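Local coordinates for protein arginine kinase (Anthopleura japonica, PDB 4RF6) that catalyses the reversible transfer of a phosphoryl group from ATP to L-arginine, as a monomer whose single chain carries two phosphagen kinase units in tandem, at residues V72-G77 against D90-D95; E80-F85 against G273-C278. All blocks are in the same frame, centred on the assembly; numbering follows the deposited sequence.

Contact 1: V72-G77 against D90-D95; sequences VGVYAG and DAIIED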
ATOM      1  N   VAL A  72      17.242  17.379 -22.175  1.00 30.62           N
ATOM      2  CA  VAL A  72      18.653  17.674 -21.942  1.00 29.79           C
ATOM      3  C   VAL A  72      19.494  17.327 -23.177  1.00 28.81           C
ATOM      4  O   VAL A  72      20.026  18.217 -23.845  1.00 28.85           O
ATOM      5  CB  VAL A  72      19.181  16.916 -20.715  1.00 28.80           C
ATOM      6  CG1 VAL A  72      20.637  17.255 -20.471  1.00 25.64           C
ATOM      7  CG2 VAL A  72      18.344  17.259 -19.485  1.00 28.19           C
ATOM      8  N   GLY A  73      19.624  16.036 -23.469  1.00 23.94           N
ATOM      9  CA  GLY A  73      20.243  15.601 -24.709  1.00 26.43           C
ATOM     10  C   GLY A  73      21.738  15.336 -24.714  1.00 27.56           C
ATOM     11  O   GLY A  73      22.331  15.168 -25.786  1.00 28.90           O
ATOM     12  N   VAL A  74      22.362  15.315 -23.537  1.00 24.14           N
ATOM     13  CA  VAL A  74      23.750  14.859 -23.433  1.00 23.01           C
ATOM     14  C   VAL A  74      23.919  13.863 -22.285  1.00 21.70           C
ATOM     15  O   VAL A  74      23.191  13.917 -21.288  1.00 20.62           O
ATOM     16  CB  VAL A  74      24.752  16.016 -23.246  1.00 25.83           C
ATOM     17  CG1 VAL A  74      24.594  17.060 -24.338  1.00 27.57           C
ATOM     18  CG2 VAL A  74      24.593  16.652 -21.874  1.00 28.18           C
ATOM     19  N   TYR A  75      24.872  12.949 -22.444  1.00 19.05           N
ATOM     20  CA  TYR A  75      25.281  12.057 -21.367  1.00 19.48           C
ATOM     21  C   TYR A  75      26.802  12.103 -21.280  1.00 20.04           C
ATOM     22  O   TYR A  75      27.478  12.276 -22.296  1.00 23.31           O
ATOM     23  CB  TYR A  75      24.816  10.624 -21.629  1.00 18.44           C
ATOM     24  CG  TYR A  75      23.311  10.428 -21.596  1.00 20.14           C
ATOM     25  CD1 TYR A  75      22.532  10.716 -22.707  1.00 23.34           C
ATOM     26  CD2 TYR A  75      22.677   9.936 -20.459  1.00 21.78           C
ATOM     27  CE1 TYR A  75      21.162  10.532 -22.690  1.00 24.92           C
ATOM     28  CE2 TYR A  75      21.303   9.750 -20.429  1.00 23.67           C
ATOM     29  CZ  TYR A  75      20.553  10.051 -21.550  1.00 25.46           C
ATOM     30  OH  TYR A  75      19.187   9.869 -21.532  1.00 27.40           O
ATOM     31  N   ALA A  76      27.341  11.961 -20.071  1.00 20.40           N
ATOM     32  CA  ALA A  76      28.794  11.928 -19.886  1.00 21.64           C
ATOM     33  C   ALA A  76      29.295  10.489 -19.864  1.00 21.93           C
ATOM     34  O   ALA A  76      28.800   9.668 -19.089  1.00 18.61           O
ATOM     35  CB  ALA A  76      29.175  12.634 -18.608  1.00 22.35           C
ATOM     36  N   GLY A  77      30.277  10.181 -20.703  1.00 23.60           N
ATOM     37  CA  GLY A  77      30.787   8.824 -20.778  1.00 20.46           C
ATOM     38  C   GLY A  77      31.689   8.521 -19.598  1.00 18.91           C
ATOM     39  O   GLY A  77      31.902   7.361 -19.243  1.00 21.18           O
ATOM     40  N   ASP A  90      28.972  22.598 -18.567  1.00 23.23           N
ATOM     41  CA  ASP A  90      28.812  23.661 -17.566  1.00 26.75           C
ATOM     42  C   ASP A  90      27.554  24.488 -17.802  1.00 30.44           C
ATOM     43  O   ASP A  90      26.780  24.757 -16.879  1.00 31.69           O
ATOM     44  CB  ASP A  90      30.027  24.595 -17.549  1.00 28.30           C
ATOM     45  CG  ASP A  90      31.270  23.925 -17.005  1.00 32.60           C
ATOM     46  OD1 ASP A  90      31.148  22.815 -16.447  1.00 30.77           O
ATOM     47  OD2 ASP A  90      32.364  24.518 -17.132  1.00 37.64           O
ATOM     48  N   ALA A  91      27.365  24.896 -19.050  1.00 31.84           N
ATOM     49  CA  ALA A  91      26.195  25.679 -19.428  1.00 30.89           C
ATOM     50  C   ALA A  91      24.921  24.871 -19.201  1.00 27.32           C
ATOM     51  O   ALA A  91      23.947  25.369 -18.638  1.00 26.81           O
ATOM     52  CB  ALA A  91      26.302  26.108 -20.875  1.00 32.89           C
ATOM     53  N   ILE A  92      24.940  23.620 -19.646  1.00 24.97           N
ATOM     54  CA  ILE A  92      23.798  22.728 -19.475  1.00 25.09           C
ATOM     55  C   ILE A  92      23.449  22.550 -17.993  1.00 27.72           C
ATOM     56  O   ILE A  92      22.285  22.654 -17.602  1.00 29.16           O
ATOM     57  CB  ILE A  92      24.061  21.357 -20.123  1.00 24.58           C
ATOM     58  CG1 ILE A  92      24.109  21.491 -21.646  1.00 27.48           C
ATOM     59  CG2 ILE A  92      22.996  20.345 -19.704  1.00 22.78           C
ATOM     60  CD1 ILE A  92      24.305  20.176 -22.380  1.00 25.50           C
ATOM     61  N   ILE A  93      24.465  22.292 -17.177  1.00 27.69           N
ATOM     62  CA  ILE A  93      24.264  22.090 -15.745  1.00 28.38           C
ATOM     63  C   ILE A  93      23.647  23.324 -15.088  1.00 31.15           C
ATOM     64  O   ILE A  93      22.612  23.231 -14.419  1.00 30.44           O
ATOM     65  CB  ILE A  93      25.592  21.735 -15.032  1.00 24.81           C
ATOM     66  CG1 ILE A  93      25.992  20.287 -15.325  1.00 21.88           C
ATOM     67  CG2 ILE A  93      25.466  21.952 -13.525  1.00 20.75           C
ATOM     68  CD1 ILE A  93      27.502  20.030 -15.245  1.00 21.40           C
ATOM     69  N   GLU A  94      24.276  24.480 -15.286  1.00 32.98           N
ATOM     70  CA  GLU A  94      23.816  25.705 -14.636  1.00 32.91           C
ATOM     71  C   GLU A  94      22.439  26.171 -15.129  1.00 32.65           C
ATOM     72  O   GLU A  94      21.758  26.934 -14.440  1.00 36.80           O
ATOM     73  CB  GLU A  94      24.869  26.818 -14.747  1.00 32.49           C
ATOM     74  CG  GLU A  94      26.136  26.547 -13.931  1.00 32.89           C
ATOM     75  CD  GLU A  94      27.094  27.730 -13.911  1.00 36.88           C
ATOM     76  OE1 GLU A  94      26.914  28.653 -14.732  1.00 38.53           O
ATOM     77  OE2 GLU A  94      28.020  27.732 -13.071  1.00 38.60           O
ATOM     78  N   ASP A  95      22.033  25.715 -16.312  1.00 29.44           N
ATOM     79  CA  ASP A  95      20.672  25.957 -16.793  1.00 29.66           C
ATOM     80  C   ASP A  95      19.702  25.045 -16.054  1.00 30.75           C
ATOM     81  O   ASP A  95      18.842  25.517 -15.306  1.00 32.67           O
ATOM     82  CB  ASP A  95      20.574  25.695 -18.299  1.00 32.08           C
ATOM     83  CG  ASP A  95      19.236  26.139 -18.899  1.00 34.60           C
ATOM     84  OD1 ASP A  95      18.174  25.921 -18.279  1.00 36.52           O
ATOM     85  OD2 ASP A  95      19.253  26.709 -20.008  1.00 34.74           O
TER
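Ile92 meets Val72 and Val74 where the substrate-specificity loop of the small, helical N-terminal domain of a phosphagen kinase lies against helix 86-96. The contact is apolar throughout: no hydrogen bond joins 72-77 to 90-95, and 117 Å² is buried between them. The backbones stay well apart, the nearest CA atoms being those of Val72 and Ile92 at 7.6 Å, and side chains bridge the gap. Gly73, between the two valines, has a positive phi of 91°, a turn of the loop at which a CB would press on the preceding carbonyl O.

Further packing reaches the same residues. Leu33 touches Ile92 and Val34 touches Val74, both from helix 33-37, while Tyr96 lies on Val72. Val72 to Tyr75 belong to a segment that, by similarity, binds the guanidino substrate, so the apolar contact joins helix 86-96 to a loop that probably lines the arginine site.

The two branches of Ile92 divide the work. The side chains of Ile92 and Val72 cross obliquely, and Ile92 CG2, anti to the backbone N, lies 4.0 Å from Val72 CG1. The extended CG1 arm of Ile92 (chi2 -177°) meets Val74 tip to tip, placing Ile92 CD1 3.7 Å from Val74 CG1 and 3.6 Å from Val74 CG2.

Contact 2: E80-F85 against G273-C278; sequences ESYTLF and GYLTSC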
ATOM      1  N   GLU A  80      35.822  12.608 -16.696  1.00 22.74           N
ATOM      2  CA  GLU A  80      36.652  13.528 -17.465  1.00 25.38           C
ATOM      3  C   GLU A  80      35.826  14.307 -18.486  1.00 22.34           C
ATOM      4  O   GLU A  80      36.126  15.468 -18.782  1.00 21.42           O
ATOM      5  CB  GLU A  80      37.785  12.772 -18.164  1.00 28.17           C
ATOM      6  CG  GLU A  80      38.736  13.662 -18.947  1.00 27.48           C
ATOM      7  CD  GLU A  80      39.848  12.883 -19.624  1.00 29.21           C
ATOM      8  OE1 GLU A  80      40.603  13.498 -20.402  1.00 30.92           O
ATOM      9  OE2 GLU A  80      39.966  11.663 -19.381  1.00 30.33           O
ATOM     10  N   SER A  81      34.787  13.668 -19.018  1.00 19.56           N
ATOM     11  CA  SER A  81      33.885  14.317 -19.972  1.00 22.27           C
ATOM     12  C   SER A  81      33.320  15.634 -19.433  1.00 24.06           C
ATOM     13  O   SER A  81      33.163  16.605 -20.177  1.00 23.26           O
ATOM     14  CB  SER A  81      32.736  13.377 -20.351  1.00 20.63           C
ATOM     15  OG  SER A  81      33.197  12.295 -21.125  1.00 21.38           O
ATOM     16  N   TYR A  82      33.018  15.667 -18.138  1.00 22.93           N
ATOM     17  CA  TYR A  82      32.441  16.864 -17.538  1.00 22.64           C
ATOM     18  C   TYR A  82      33.396  18.055 -17.569  1.00 25.53           C
ATOM     19  O   TYR A  82      32.965  19.213 -17.540  1.00 23.34           O
ATOM     20  CB  TYR A  82      31.990  16.588 -16.108  1.00 21.97           C
ATOM     21  CG  TYR A  82      30.624  15.952 -16.019  1.00 23.46           C
ATOM     22  CD1 TYR A  82      29.482  16.680 -16.332  1.00 22.03           C
ATOM     23  CD2 TYR A  82      30.475  14.629 -15.620  1.00 22.20           C
ATOM     24  CE1 TYR A  82      28.230  16.108 -16.247  1.00 21.18           C
ATOM     25  CE2 TYR A  82      29.232  14.054 -15.523  1.00 19.57           C
ATOM     26  CZ  TYR A  82      28.113  14.794 -15.845  1.00 22.08           C
ATOM     27  OH  TYR A  82      26.867  14.214 -15.757  1.00 21.50           O
ATOM     28  N   THR A  83      34.691  17.766 -17.629  1.00 23.14           N
ATOM     29  CA  THR A  83      35.704  18.818 -17.666  1.00 26.40           C
ATOM     30  C   THR A  83      36.199  19.063 -19.082  1.00 25.24           C
ATOM     31  O   THR A  83      36.275  20.210 -19.531  1.00 23.27           O
ATOM     32  CB  THR A  83      36.892  18.477 -16.764  1.00 28.50           C
ATOM     33  OG1 THR A  83      36.456  18.483 -15.397  1.00 28.38           O
ATOM     34  CG2 THR A  83      38.018  19.493 -16.938  1.00 33.31           C
ATOM     35  N   LEU A  84      36.545  17.987 -19.784  1.00 25.63           N
ATOM     36  CA  LEU A  84      37.100  18.124 -21.127  1.00 25.41           C
ATOM     37  C   LEU A  84      36.073  18.773 -22.053  1.00 25.08           C
ATOM     38  O   LEU A  84      36.428  19.572 -22.924  1.00 24.20           O
ATOM     39  CB  LEU A  84      37.561  16.773 -21.681  1.00 23.94           C
ATOM     40  CG  LEU A  84      38.455  16.811 -22.926  1.00 23.87           C
ATOM     41  CD1 LEU A  84      39.820  17.418 -22.615  1.00 22.69           C
ATOM     42  CD2 LEU A  84      38.623  15.424 -23.543  1.00 23.69           C
ATOM     43  N   PHE A  85      34.800  18.440 -21.843  1.00 24.41           N
ATOM     44  CA  PHE A  85      33.711  19.042 -22.603  1.00 24.57           C
ATOM     45  C   PHE A  85      32.933  20.026 -21.729  1.00 25.14           C
ATOM     46  O   PHE A  85      31.730  20.229 -21.915  1.00 24.66           O
ATOM     47  CB  PHE A  85      32.791  17.958 -23.169  1.00 23.52           C
ATOM     48  CG  PHE A  85      33.524  16.889 -23.935  1.00 26.69           C
ATOM     49  CD1 PHE A  85      34.244  17.208 -25.080  1.00 26.08           C
ATOM     50  CD2 PHE A  85      33.503  15.569 -23.507  1.00 24.12           C
ATOM     51  CE1 PHE A  85      34.924  16.229 -25.785  1.00 25.95           C
ATOM     52  CE2 PHE A  85      34.180  14.584 -24.205  1.00 26.25           C
ATOM     53  CZ  PHE A  85      34.891  14.912 -25.345  1.00 26.97           C
ATOM     54  N   GLY A 273      29.057  17.224  -6.979  1.00 26.64           N
ATOM     55  CA  GLY A 273      28.419  16.238  -6.122  1.00 23.71           C
ATOM     56  C   GLY A 273      28.697  14.862  -6.706  1.00 19.80           C
ATOM     57  O   GLY A 273      29.750  14.639  -7.312  1.00 16.85           O
ATOM     58  N   TYR A 274      27.764  13.932  -6.545  1.00 19.22           N
ATOM     59  CA  TYR A 274      27.936  12.619  -7.156  1.00 19.60           C
ATOM     60  C   TYR A 274      27.776  12.670  -8.674  1.00 21.14           C
ATOM     61  O   TYR A 274      26.826  13.262  -9.198  1.00 23.67           O
ATOM     62  CB  TYR A 274      26.997  11.598  -6.512  1.00 17.35           C
ATOM     63  CG  TYR A 274      27.351  11.383  -5.063  1.00 21.03           C
ATOM     64  CD1 TYR A 274      28.454  10.613  -4.711  1.00 21.01           C
ATOM     65  CD2 TYR A 274      26.614  11.982  -4.046  1.00 20.43           C
ATOM     66  CE1 TYR A 274      28.800  10.427  -3.389  1.00 22.56           C
ATOM     67  CE2 TYR A 274      26.953  11.803  -2.722  1.00 22.30           C
ATOM     68  CZ  TYR A 274      28.050  11.031  -2.404  1.00 23.31           C
ATOM     69  OH  TYR A 274      28.394  10.842  -1.088  1.00 26.96           O
ATOM     70  N   LEU A 275      28.727  12.058  -9.372  1.00 20.54           N
ATOM     71  CA  LEU A 275      28.721  12.039 -10.827  1.00 21.76           C
ATOM     72  C   LEU A 275      27.755  10.991 -11.339  1.00 21.12           C
ATOM     73  O   LEU A 275      27.689   9.876 -10.810  1.00 21.88           O
ATOM     74  CB  LEU A 275      30.121  11.755 -11.358  1.00 21.02           C
ATOM     75  CG  LEU A 275      31.150  12.756 -10.844  1.00 24.81           C
ATOM     76  CD1 LEU A 275      32.521  12.370 -11.318  1.00 25.74           C
ATOM     77  CD2 LEU A 275      30.804  14.157 -11.311  1.00 22.22           C
ATOM     78  N   THR A 276      27.004  11.361 -12.369  1.00 21.38           N
ATOM     79  CA  THR A 276      26.002  10.484 -12.956  1.00 20.95           C
ATOM     80  C   THR A 276      26.077  10.617 -14.467  1.00 22.59           C
ATOM     81  O   THR A 276      26.667  11.571 -14.979  1.00 24.02           O
ATOM     82  CB  THR A 276      24.594  10.871 -12.490  1.00 22.34           C
ATOM     83  OG1 THR A 276      24.387  12.269 -12.725  1.00 24.00           O
ATOM     84  CG2 THR A 276      24.418  10.588 -11.005  1.00 21.79           C
ATOM     85  N   SER A 277      25.474   9.672 -15.178  1.00 19.41           N
ATOM     86  CA  SER A 277      25.506   9.670 -16.640  1.00 21.52           C
ATOM     87  C   SER A 277      24.825  10.903 -17.229  1.00 19.77           C
ATOM     88  O   SER A 277      25.373  11.571 -18.110  1.00 20.10           O
ATOM     89  CB  SER A 277      24.846   8.402 -17.179  1.00 21.53           C
ATOM     90  OG  SER A 277      25.427   7.246 -16.614  1.00 23.91           O
ATOM     91  N   CYS A 278      23.624  11.194 -16.739  1.00 18.70           N
ATOM     92  CA  CYS A 278      22.877  12.360 -17.178  1.00 17.64           C
ATOM     93  C   CYS A 278      23.106  13.494 -16.194  1.00 16.68           C
ATOM     94  O   CYS A 278      22.980  13.305 -14.984  1.00 19.00           O
ATOM     95  CB  CYS A 278      21.384  12.041 -17.268  1.00 18.36           C
ATOM     96  SG  CYS A 278      20.364  13.446 -17.802  1.00 29.39           S
TER
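Tyr82 and Leu275 have the nearest CA atoms, 9.1 Å apart, which is too far for the backbones to meet: helix 79-84 faces a chain that leaves the short strand 273-274 as an irregular loop. In the turn before Phe85, Glu80 O accepts from both Thr83 N and Leu84 N.

Tyr82 spans the gap. With CG anti to its carbonyl carbon (chi1 -83°), the ring points at the loop, and its hydroxyl donates to Thr276 O, OH to O being 2.8 Å. The C=O...donor angle is 153° and the donor is tilted 26° from the carbonyl plane. Thr276 O also lies in the plane of the ring at its edge, 3.6 Å from Tyr82 CE2. Further back along the ring, Leu275 CD2 packs against Tyr82 CD2 at 4.3 Å.

The CB of Thr276 points away from the helix, and its OG1 donates within the loop to Cys278 O at 2.9 Å, from above the carbonyl plane. Ser277 OG is hydrogen-bonded to the backbone O of Glu232, a residue that by similarity also binds the substrate.

A helix of the N-terminal domain is thus joined to the catalytic domain at the loop carrying Cys278, the cysteine of the guanidino-substrate pocket in phosphagen kinases, assigned here by similarity.

How the contacts relate
The two contacts, with centres about 9 Å apart, interlock along the chain: 80-85 falls between the segments of contact 1, and helices 79-84 and 86-96 are consecutive. A probable backbone hydrogen bond from Ala76 N to Ser277 O, 2.8 Å, joins the specificity loop directly to the cysteine loop. Packing adds to it, with Ala76 CB 3.4 Å from Tyr82 CE2 and Tyr75 CE2 3.9 Å from Cys278 CB. Contact 1 lies within the N-terminal domain, whereas contact 2 joins that domain to the catalytic one. Both border the probable arginine pocket: the side chain of Glu232 is about 4 Å from that of Cys278 and about 9 Å from that of Val72.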